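Local coordinates for protein teichoic acid D-alanine hydrolase (Staphylococcus aureus, PDB 5ZH8) that removes D-alanyl esters from wall teichoic acid and lipoteichoic acid and influences methicillin resistance, autolysis and cell wall structure in this bacterium, at residues A[274-282]-A[343-351]; A[117-125]-A[255-263]. One frame throughout, in Å; residues are numbered along the deposited sequence.

Overall arrangement
Interaction 1 packs the loop 274-282 on the hairpin turn between strands 340-346 and 349-355 of the large antiparallel sheet; interaction 2 joins the approach to strand 123-124 with the loop 255-263. Their centres lie about 13 Å apart and Q349 connects them, its OE1 hydrogen-bonded to L124 N at 2.8 Å and its NE2 2.9 Å from A261 O in a weak hydrogen bond. A backbone hydrogen bond between G263 and L274 also links the two. In this serine beta-lactamase-like fold, residues 117-125 lead to an SxxK sequence at the start of helix 129-142, by analogy with the family the nucleophile motif, and strand 340-346 probably corresponds to the strand that carries the family's third active-site motif.

Interaction 1 of 2, residues A[274-282]-A[343-351]; sequences LRPNILDQY and NGGFFGQVF
F347 and P276 form the centre of this contact, with the flat of the aromatic ring turned to the proline backbone. P276 CA sits over one face in a CH-pi contact, 3.7 Å from the centroid of the F347 ring and 13° off its normal. The hairpin turn directs the F347 side chain at the loop, and its CG, beside the backbone N (chi1 -67°), then lays the ring against P276. N277 OD1 approaches the same ring obliquely, 3.3 Å from F347 CZ.

Apolar contacts continue around both rings. I278 CG1 meets the edge of the F347 ring, near its plane, 3.6 Å from CZ. L279 CD2 approaches F346 CE2 at 3.5 Å, and the leucine and phenylalanine side chains run past each other in opposite directions. L274 CD1 rests 3.5 Å from the backbone N of G348.

Two aromatic contacts involve F346. Its edge is directed at the face of Y282, the centroids 5.0 Å apart and the planes at 56°; F347 CD2, in turn, lies over the centre of the F346 ring. No hydrogen bond crosses between the segments, but Y282 OH is hydrogen-bonded to D213 OD2.

F346 to Q349 form a type I' turn, with F347 and G348 both at positive phi. This turn joins the antiparallel strands 340-346 and 349-355, while L124 of strand 123-124 packs against both F346 and F347.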
loop_
_atom_site.group_PDB
_atom_site.type_symbol
_atom_site.label_atom_id
_atom_site.label_comp_id
_atom_site.label_asym_id
_atom_site.label_seq_id
_atom_site.Cartn_x
_atom_site.Cartn_y
_atom_site.Cartn_z
ATOM N N LEU A 274 -11.857 -4.471 1.181
ATOM C CA LEU A 274 -11.798 -3.317 2.070
ATOM C C LEU A 274 -13.045 -2.457 1.860
ATOM O O LEU A 274 -13.097 -1.640 0.931
ATOM C CB LEU A 274 -10.553 -2.472 1.771
ATOM C CG LEU A 274 -9.170 -3.083 1.980
ATOM C CD1 LEU A 274 -8.124 -2.011 1.768
ATOM C CD2 LEU A 274 -9.037 -3.707 3.358
ATOM N N ARG A 275 -14.039 -2.636 2.730
ATOM C CA ARG A 275 -15.321 -1.953 2.602
ATOM C C ARG A 275 -15.192 -0.493 3.004
ATOM O O ARG A 275 -14.747 -0.201 4.117
ATOM C CB ARG A 275 -16.377 -2.635 3.477
ATOM C CG ARG A 275 -17.816 -2.205 3.214
ATOM C CD ARG A 275 -18.799 -3.255 3.748
ATOM N NE ARG A 275 -20.190 -2.906 3.454
ATOM C CZ ARG A 275 -20.947 -2.076 4.179
ATOM N NH1 ARG A 275 -20.470 -1.494 5.280
ATOM N NH2 ARG A 275 -22.201 -1.825 3.804
ATOM N N PRO A 276 -15.557 0.435 2.092
ATOM C CA PRO A 276 -15.605 1.842 2.476
ATOM C C PRO A 276 -16.638 2.073 3.578
ATOM O O PRO A 276 -17.804 1.695 3.428
ATOM C CB PRO A 276 -16.012 2.548 1.183
ATOM C CG PRO A 276 -15.588 1.632 0.093
ATOM C CD PRO A 276 -15.802 0.256 0.649
ATOM N N ASN A 277 -16.190 2.674 4.677
ATOM C CA ASN A 277 -17.005 2.851 5.876
ATOM C C ASN A 277 -17.137 4.320 6.315
ATOM O O ASN A 277 -17.740 4.597 7.357
ATOM C CB ASN A 277 -16.413 2.013 7.018
ATOM C CG ASN A 277 -14.947 2.321 7.283
ATOM O OD1 ASN A 277 -14.303 3.066 6.543
ATOM N ND2 ASN A 277 -14.422 1.770 8.358
ATOM N N ILE A 278 -16.587 5.245 5.525
ATOM C CA ILE A 278 -16.511 6.658 5.907
ATOM C C ILE A 278 -16.845 7.634 4.765
ATOM O O ILE A 278 -16.624 8.838 4.884
ATOM C CB ILE A 278 -15.099 7.001 6.438
ATOM C CG1 ILE A 278 -14.026 6.661 5.395
ATOM C CG2 ILE A 278 -14.832 6.271 7.743
ATOM C CD1 ILE A 278 -12.632 7.136 5.754
ATOM N N LEU A 279 -17.396 7.123 3.669
ATOM C CA LEU A 279 -17.598 7.933 2.472
ATOM C C LEU A 279 -18.740 8.942 2.628
ATOM O O LEU A 279 -18.848 9.892 1.844
ATOM C CB LEU A 279 -17.824 7.028 1.259
ATOM C CG LEU A 279 -16.704 6.028 0.922
ATOM C CD1 LEU A 279 -17.035 5.313 -0.377
ATOM C CD2 LEU A 279 -15.353 6.722 0.829
ATOM N N ASP A 280 -19.586 8.746 3.636
ATOM C CA ASP A 280 -20.615 9.741 3.995
ATOM C C ASP A 280 -20.036 11.074 4.502
ATOM O O ASP A 280 -20.691 12.105 4.403
ATOM C CB ASP A 280 -21.617 9.164 5.016
ATOM C CG ASP A 280 -20.954 8.626 6.280
ATOM O OD1 ASP A 280 -19.704 8.505 6.331
ATOM O OD2 ASP A 280 -21.703 8.308 7.229
ATOM N N GLN A 281 -18.810 11.046 5.024
ATOM C CA GLN A 281 -18.138 12.243 5.529
ATOM C C GLN A 281 -17.050 12.760 4.580
ATOM O O GLN A 281 -16.338 13.709 4.909
ATOM C CB GLN A 281 -17.523 11.936 6.901
ATOM C CG GLN A 281 -16.148 11.270 6.862
ATOM C CD GLN A 281 -15.884 10.347 8.038
ATOM O OE1 GLN A 281 -14.884 10.490 8.739
ATOM N NE2 GLN A 281 -16.780 9.385 8.255
ATOM N N TYR A 282 -16.927 12.140 3.406
ATOM C CA TYR A 282 -15.808 12.399 2.494
ATOM C C TYR A 282 -16.212 13.089 1.190
ATOM O O TYR A 282 -15.560 12.906 0.155
ATOM C CB TYR A 282 -15.052 11.088 2.205
ATOM C CG TYR A 282 -13.646 11.082 2.761
ATOM C CD1 TYR A 282 -12.599 11.667 2.050
ATOM C CD2 TYR A 282 -13.368 10.519 4.001
ATOM C CE1 TYR A 282 -11.314 11.677 2.557
ATOM C CE2 TYR A 282 -12.084 10.526 4.516
ATOM C CZ TYR A 282 -11.061 11.106 3.791
ATOM O OH TYR A 282 -9.786 11.107 4.305
ATOM N N ASN A 343 -4.255 11.353 -9.255
ATOM C CA ASN A 343 -4.103 10.094 -8.556
ATOM C C ASN A 343 -4.881 10.089 -7.238
ATOM O O ASN A 343 -4.881 11.073 -6.506
ATOM C CB ASN A 343 -2.622 9.805 -8.292
ATOM C CG ASN A 343 -2.416 8.500 -7.556
ATOM O OD1 ASN A 343 -2.346 7.430 -8.159
ATOM N ND2 ASN A 343 -2.299 8.588 -6.246
ATOM N N GLY A 344 -5.533 8.964 -6.951
ATOM C CA GLY A 344 -6.197 8.745 -5.671
ATOM C C GLY A 344 -6.043 7.303 -5.229
ATOM O O GLY A 344 -6.257 6.383 -6.014
ATOM N N GLY A 345 -5.658 7.106 -3.974
ATOM C CA GLY A 345 -5.537 5.767 -3.389
ATOM C C GLY A 345 -6.489 5.648 -2.214
ATOM O O GLY A 345 -6.342 6.366 -1.220
ATOM N N PHE A 346 -7.469 4.754 -2.313
ATOM C CA PHE A 346 -8.503 4.673 -1.289
ATOM C C PHE A 346 -9.165 3.298 -1.279
ATOM O O PHE A 346 -9.505 2.757 -2.332
ATOM C CB PHE A 346 -9.545 5.784 -1.549
ATOM C CG PHE A 346 -10.094 6.439 -0.308
ATOM C CD1 PHE A 346 -9.315 6.620 0.836
ATOM C CD2 PHE A 346 -11.385 6.942 -0.315
ATOM C CE1 PHE A 346 -9.848 7.230 1.959
ATOM C CE2 PHE A 346 -11.916 7.567 0.805
ATOM C CZ PHE A 346 -11.145 7.711 1.937
ATOM N N PHE A 347 -9.331 2.749 -0.077
ATOM C CA PHE A 347 -9.981 1.455 0.146
ATOM C C PHE A 347 -9.680 0.418 -0.926
ATOM O O PHE A 347 -10.573 -0.041 -1.637
ATOM C CB PHE A 347 -11.490 1.638 0.332
ATOM C CG PHE A 347 -11.843 2.370 1.592
ATOM C CD1 PHE A 347 -11.972 1.686 2.795
ATOM C CD2 PHE A 347 -12.019 3.744 1.581
ATOM C CE1 PHE A 347 -12.280 2.360 3.958
ATOM C CE2 PHE A 347 -12.333 4.421 2.746
ATOM C CZ PHE A 347 -12.462 3.725 3.934
ATOM N N GLY A 348 -8.397 0.085 -1.035
ATOM C CA GLY A 348 -7.922 -0.972 -1.925
ATOM C C GLY A 348 -7.961 -0.676 -3.411
ATOM O O GLY A 348 -7.750 -1.575 -4.220
ATOM N N GLN A 349 -8.218 0.577 -3.780
ATOM C CA GLN A 349 -8.279 0.965 -5.179
ATOM C C GLN A 349 -7.247 2.041 -5.450
ATOM O O GLN A 349 -6.819 2.748 -4.539
ATOM C CB GLN A 349 -9.682 1.443 -5.543
ATOM C CG GLN A 349 -10.770 0.435 -5.173
ATOM C CD GLN A 349 -12.080 0.631 -5.916
ATOM O OE1 GLN A 349 -12.140 1.335 -6.925
ATOM N NE2 GLN A 349 -13.137 -0.006 -5.429
ATOM N N VAL A 350 -6.822 2.134 -6.703
ATOM C CA VAL A 350 -5.890 3.166 -7.136
ATOM C C VAL A 350 -6.380 3.704 -8.472
ATOM O O VAL A 350 -6.575 2.937 -9.420
ATOM C CB VAL A 350 -4.453 2.643 -7.313
ATOM C CG1 VAL A 350 -3.477 3.806 -7.296
ATOM C CG2 VAL A 350 -4.089 1.646 -6.226
ATOM N N PHE A 351 -6.573 5.020 -8.540
ATOM C CA PHE A 351 -7.133 5.660 -9.716
ATOM C C PHE A 351 -6.169 6.747 -10.189
ATOM O O PHE A 351 -5.986 7.763 -9.522
ATOM C CB PHE A 351 -8.500 6.250 -9.372
ATOM C CG PHE A 351 -9.358 6.522 -10.565
ATOM C CD1 PHE A 351 -9.238 7.711 -11.258
ATOM C CD2 PHE A 351 -10.283 5.583 -10.994
ATOM C CE1 PHE A 351 -10.026 7.962 -12.362
ATOM C CE2 PHE A 351 -11.077 5.827 -12.098
ATOM C CZ PHE A 351 -10.945 7.018 -12.787
#

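Interaction 2 of 2, residues A[117-125]-A[255-263]; sequences NTPNTMFLI and PFKKYLAKG
A bend at the last torsion of M122 (chi3 74°) folds its methyl group toward F256, and Y259 CG, set beside its own backbone N and opposite the carbonyl carbon, carries the tyrosine ring to N120. M122 CE comes to 3.6 Å from F256 CD1. The sulfur approaches the phenylalanine ring obliquely, SD lying 4.9 Å from the F256 centroid in a Met-aromatic contact, and also packs on L260 CD1.

N120 and Y259 make the second side-chain contact. N120 CB lies over one face of the Y259 ring, toward the rim by CD1 and CE1, 3.8 Å from the centroid in a CH-pi contact. The N120 amide continues across the ring with its plane only 24° from that of the aromatic group. The amide's polar atoms are used elsewhere: OD1 accepts from L65 N and ND2 donates to S63 O, two bonds that fix its rotation. K258 CB covers the opposite face of Y259.

The backbones are joined by two hydrogen bonds, both to M122. M122 N donates to Y259 O at 2.8 Å, nearly straight at the hydrogen (172°) though tilted from the carbonyl plane, and A261 N donates to M122 O at 2.9 Å. A261 CB packs against T121 CG2 at 3.7 Å and, in an off-centre CH-pi contact, against the F123 ring, 3.8 Å from CD2.

Before the bridge, T118 to T121 make a type I beta turn, and T118 N donates to T121 OG1, which is also hydrogen-bonded to Q109 OE1. M122 and F256 both touch A249. The pairing is a single parallel beta bridge at M122, immediately before edge strand 123-124 of the three-stranded antiparallel sheet (123-124, 288-290, 248-250) of this beta-lactamase-family fold, with residues 259-261 running alongside.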
loop_
_atom_site.group_PDB
_atom_site.type_symbol
_atom_site.label_atom_id
_atom_site.label_comp_id
_atom_site.label_asym_id
_atom_site.label_seq_id
_atom_site.Cartn_x
_atom_site.Cartn_y
_atom_site.Cartn_z
ATOM N N ASN A 117 -14.438 -7.115 -14.540
ATOM C CA ASN A 117 -14.294 -5.680 -14.843
ATOM C C ASN A 117 -14.661 -5.406 -16.295
ATOM O O ASN A 117 -14.150 -6.056 -17.202
ATOM C CB ASN A 117 -12.860 -5.201 -14.609
ATOM C CG ASN A 117 -12.553 -4.955 -13.146
ATOM O OD1 ASN A 117 -13.317 -4.311 -12.443
ATOM N ND2 ASN A 117 -11.411 -5.447 -12.689
ATOM N N THR A 118 -15.546 -4.443 -16.507
ATOM C CA THR A 118 -15.942 -4.029 -17.845
ATOM C C THR A 118 -15.708 -2.532 -17.964
ATOM O O THR A 118 -15.328 -1.892 -16.979
ATOM C CB THR A 118 -17.424 -4.344 -18.088
ATOM O OG1 THR A 118 -18.230 -3.584 -17.186
ATOM C CG2 THR A 118 -17.697 -5.813 -17.858
ATOM N N PRO A 119 -15.916 -1.963 -19.164
ATOM C CA PRO A 119 -15.860 -0.500 -19.276
ATOM C C PRO A 119 -16.906 0.216 -18.415
ATOM O O PRO A 119 -16.721 1.378 -18.064
ATOM C CB PRO A 119 -16.116 -0.254 -20.766
ATOM C CG PRO A 119 -15.599 -1.483 -21.437
ATOM C CD PRO A 119 -15.936 -2.609 -20.491
ATOM N N ASN A 120 -17.985 -0.480 -18.072
ATOM C CA ASN A 120 -19.017 0.063 -17.183
ATOM C C ASN A 120 -18.610 0.132 -15.709
ATOM O O ASN A 120 -19.218 0.880 -14.942
ATOM C CB ASN A 120 -20.315 -0.733 -17.316
ATOM C CG ASN A 120 -21.281 -0.095 -18.279
ATOM O OD1 ASN A 120 -21.431 -0.544 -19.417
ATOM N ND2 ASN A 120 -21.925 0.987 -17.838
ATOM N N THR A 121 -17.600 -0.641 -15.317
ATOM C CA THR A 121 -17.124 -0.640 -13.940
ATOM C C THR A 121 -16.651 0.745 -13.501
ATOM O O THR A 121 -15.826 1.381 -14.175
ATOM C CB THR A 121 -15.959 -1.618 -13.747
ATOM O OG1 THR A 121 -16.341 -2.916 -14.211
ATOM C CG2 THR A 121 -15.567 -1.700 -12.282
ATOM N N MET A 122 -17.177 1.192 -12.365
ATOM C CA MET A 122 -16.838 2.485 -11.783
ATOM C C MET A 122 -15.959 2.260 -10.559
ATOM O O MET A 122 -16.294 1.456 -9.691
ATOM C CB MET A 122 -18.114 3.232 -11.385
ATOM C CG MET A 122 -19.026 3.525 -12.560
ATOM S SD MET A 122 -20.736 3.853 -12.121
ATOM C CE MET A 122 -20.630 5.497 -11.417
ATOM N N PHE A 123 -14.843 2.977 -10.497
ATOM C CA PHE A 123 -13.860 2.801 -9.434
ATOM C C PHE A 123 -13.847 3.989 -8.495
ATOM O O PHE A 123 -14.042 5.117 -8.918
ATOM C CB PHE A 123 -12.463 2.622 -10.031
ATOM C CG PHE A 123 -12.331 1.402 -10.887
ATOM C CD1 PHE A 123 -12.784 1.412 -12.196
ATOM C CD2 PHE A 123 -11.769 0.244 -10.384
ATOM C CE1 PHE A 123 -12.673 0.290 -12.987
ATOM C CE2 PHE A 123 -11.659 -0.881 -11.174
ATOM C CZ PHE A 123 -12.109 -0.862 -12.477
ATOM N N LEU A 124 -13.620 3.718 -7.215
ATOM C CA LEU A 124 -13.430 4.755 -6.214
ATOM C C LEU A 124 -12.198 5.578 -6.581
ATOM O O LEU A 124 -11.076 5.091 -6.521
ATOM C CB LEU A 124 -13.261 4.119 -4.834
ATOM C CG LEU A 124 -13.019 5.019 -3.626
ATOM C CD1 LEU A 124 -14.117 6.070 -3.514
ATOM C CD2 LEU A 124 -12.946 4.175 -2.359
ATOM N N ILE A 125 -12.412 6.827 -6.980
ATOM C CA ILE A 125 -11.317 7.662 -7.465
ATOM C C ILE A 125 -10.504 8.267 -6.332
ATOM O O ILE A 125 -9.441 8.841 -6.584
ATOM C CB ILE A 125 -11.802 8.783 -8.415
ATOM C CG1 ILE A 125 -12.595 9.868 -7.668
ATOM C CG2 ILE A 125 -12.631 8.196 -9.548
ATOM C CD1 ILE A 125 -12.994 11.047 -8.538
ATOM N N PRO A 255 -28.822 3.663 -8.861
ATOM C CA PRO A 255 -28.738 3.078 -10.202
ATOM C C PRO A 255 -27.343 2.607 -10.604
ATOM O O PRO A 255 -27.226 1.859 -11.568
ATOM C CB PRO A 255 -29.186 4.221 -11.126
ATOM C CG PRO A 255 -29.775 5.267 -10.242
ATOM C CD PRO A 255 -29.109 5.105 -8.913
ATOM N N PHE A 256 -26.309 3.035 -9.876
ATOM C CA PHE A 256 -24.925 2.698 -10.202
ATOM C C PHE A 256 -24.340 1.583 -9.340
ATOM O O PHE A 256 -23.226 1.159 -9.602
ATOM C CB PHE A 256 -24.032 3.943 -10.071
ATOM C CG PHE A 256 -24.523 5.128 -10.850
ATOM C CD1 PHE A 256 -24.126 5.332 -12.165
ATOM C CD2 PHE A 256 -25.392 6.045 -10.267
ATOM C CE1 PHE A 256 -24.587 6.425 -12.882
ATOM C CE2 PHE A 256 -25.859 7.138 -10.980
ATOM C CZ PHE A 256 -25.457 7.326 -12.291
ATOM N N LYS A 257 -25.068 1.109 -8.329
ATOM C CA LYS A 257 -24.544 0.083 -7.402
ATOM C C LYS A 257 -24.046 -1.182 -8.104
ATOM O O LYS A 257 -23.053 -1.781 -7.696
ATOM C CB LYS A 257 -25.594 -0.289 -6.348
ATOM C CG LYS A 257 -25.744 0.744 -5.246
ATOM C CD LYS A 257 -26.635 0.240 -4.120
ATOM C CE LYS A 257 -26.941 1.356 -3.136
ATOM N NZ LYS A 257 -25.727 1.871 -2.453
ATOM N N LYS A 258 -24.744 -1.562 -9.167
ATOM C CA LYS A 258 -24.372 -2.687 -10.031
ATOM C C LYS A 258 -22.920 -2.631 -10.515
ATOM O O LYS A 258 -22.285 -3.662 -10.699
ATOM C CB LYS A 258 -25.287 -2.674 -11.257
ATOM C CG LYS A 258 -25.590 -4.019 -11.888
ATOM C CD LYS A 258 -26.545 -3.856 -13.071
ATOM C CE LYS A 258 -27.805 -3.071 -12.693
ATOM N NZ LYS A 258 -28.906 -3.170 -13.693
ATOM N N TYR A 259 -22.411 -1.421 -10.735
ATOM C CA TYR A 259 -21.123 -1.210 -11.386
ATOM C C TYR A 259 -20.003 -0.718 -10.450
ATOM O O TYR A 259 -18.862 -0.535 -10.883
ATOM C CB TYR A 259 -21.310 -0.240 -12.563
ATOM C CG TYR A 259 -22.216 -0.782 -13.665
ATOM C CD1 TYR A 259 -21.929 -1.992 -14.297
ATOM C CD2 TYR A 259 -23.354 -0.091 -14.075
ATOM C CE1 TYR A 259 -22.745 -2.498 -15.296
ATOM C CE2 TYR A 259 -24.177 -0.591 -15.078
ATOM C CZ TYR A 259 -23.864 -1.796 -15.685
ATOM O OH TYR A 259 -24.658 -2.315 -16.684
ATOM N N LEU A 260 -20.314 -0.532 -9.170
ATOM C CA LEU A 260 -19.330 -0.008 -8.222
ATOM C C LEU A 260 -18.324 -1.090 -7.841
ATOM O O LEU A 260 -18.691 -2.104 -7.256
ATOM C CB LEU A 260 -20.022 0.571 -6.977
ATOM C CG LEU A 260 -20.389 2.073 -6.948
ATOM C CD1 LEU A 260 -20.863 2.659 -8.277
ATOM C CD2 LEU A 260 -21.412 2.325 -5.852
ATOM N N ALA A 261 -17.058 -0.855 -8.163
ATOM C CA ALA A 261 -15.998 -1.827 -7.933
ATOM C C ALA A 261 -15.667 -1.996 -6.459
ATOM O O ALA A 261 -15.789 -1.070 -5.667
ATOM C CB ALA A 261 -14.741 -1.423 -8.699
ATOM N N LYS A 262 -15.231 -3.200 -6.114
ATOM C CA LYS A 262 -14.755 -3.512 -4.779
ATOM C C LYS A 262 -13.233 -3.477 -4.810
ATOM O O LYS A 262 -12.616 -3.970 -5.754
ATOM C CB LYS A 262 -15.248 -4.897 -4.349
ATOM C CG LYS A 262 -16.760 -5.052 -4.414
ATOM C CD LYS A 262 -17.221 -6.478 -4.128
ATOM C CE LYS A 262 -17.243 -6.797 -2.643
ATOM N NZ LYS A 262 -17.686 -8.201 -2.383
ATOM N N GLY A 263 -12.637 -2.889 -3.779
ATOM C CA GLY A 263 -11.185 -2.793 -3.666
ATOM C C GLY A 263 -10.649 -3.902 -2.791
ATOM O O GLY A 263 -11.336 -4.371 -1.881
#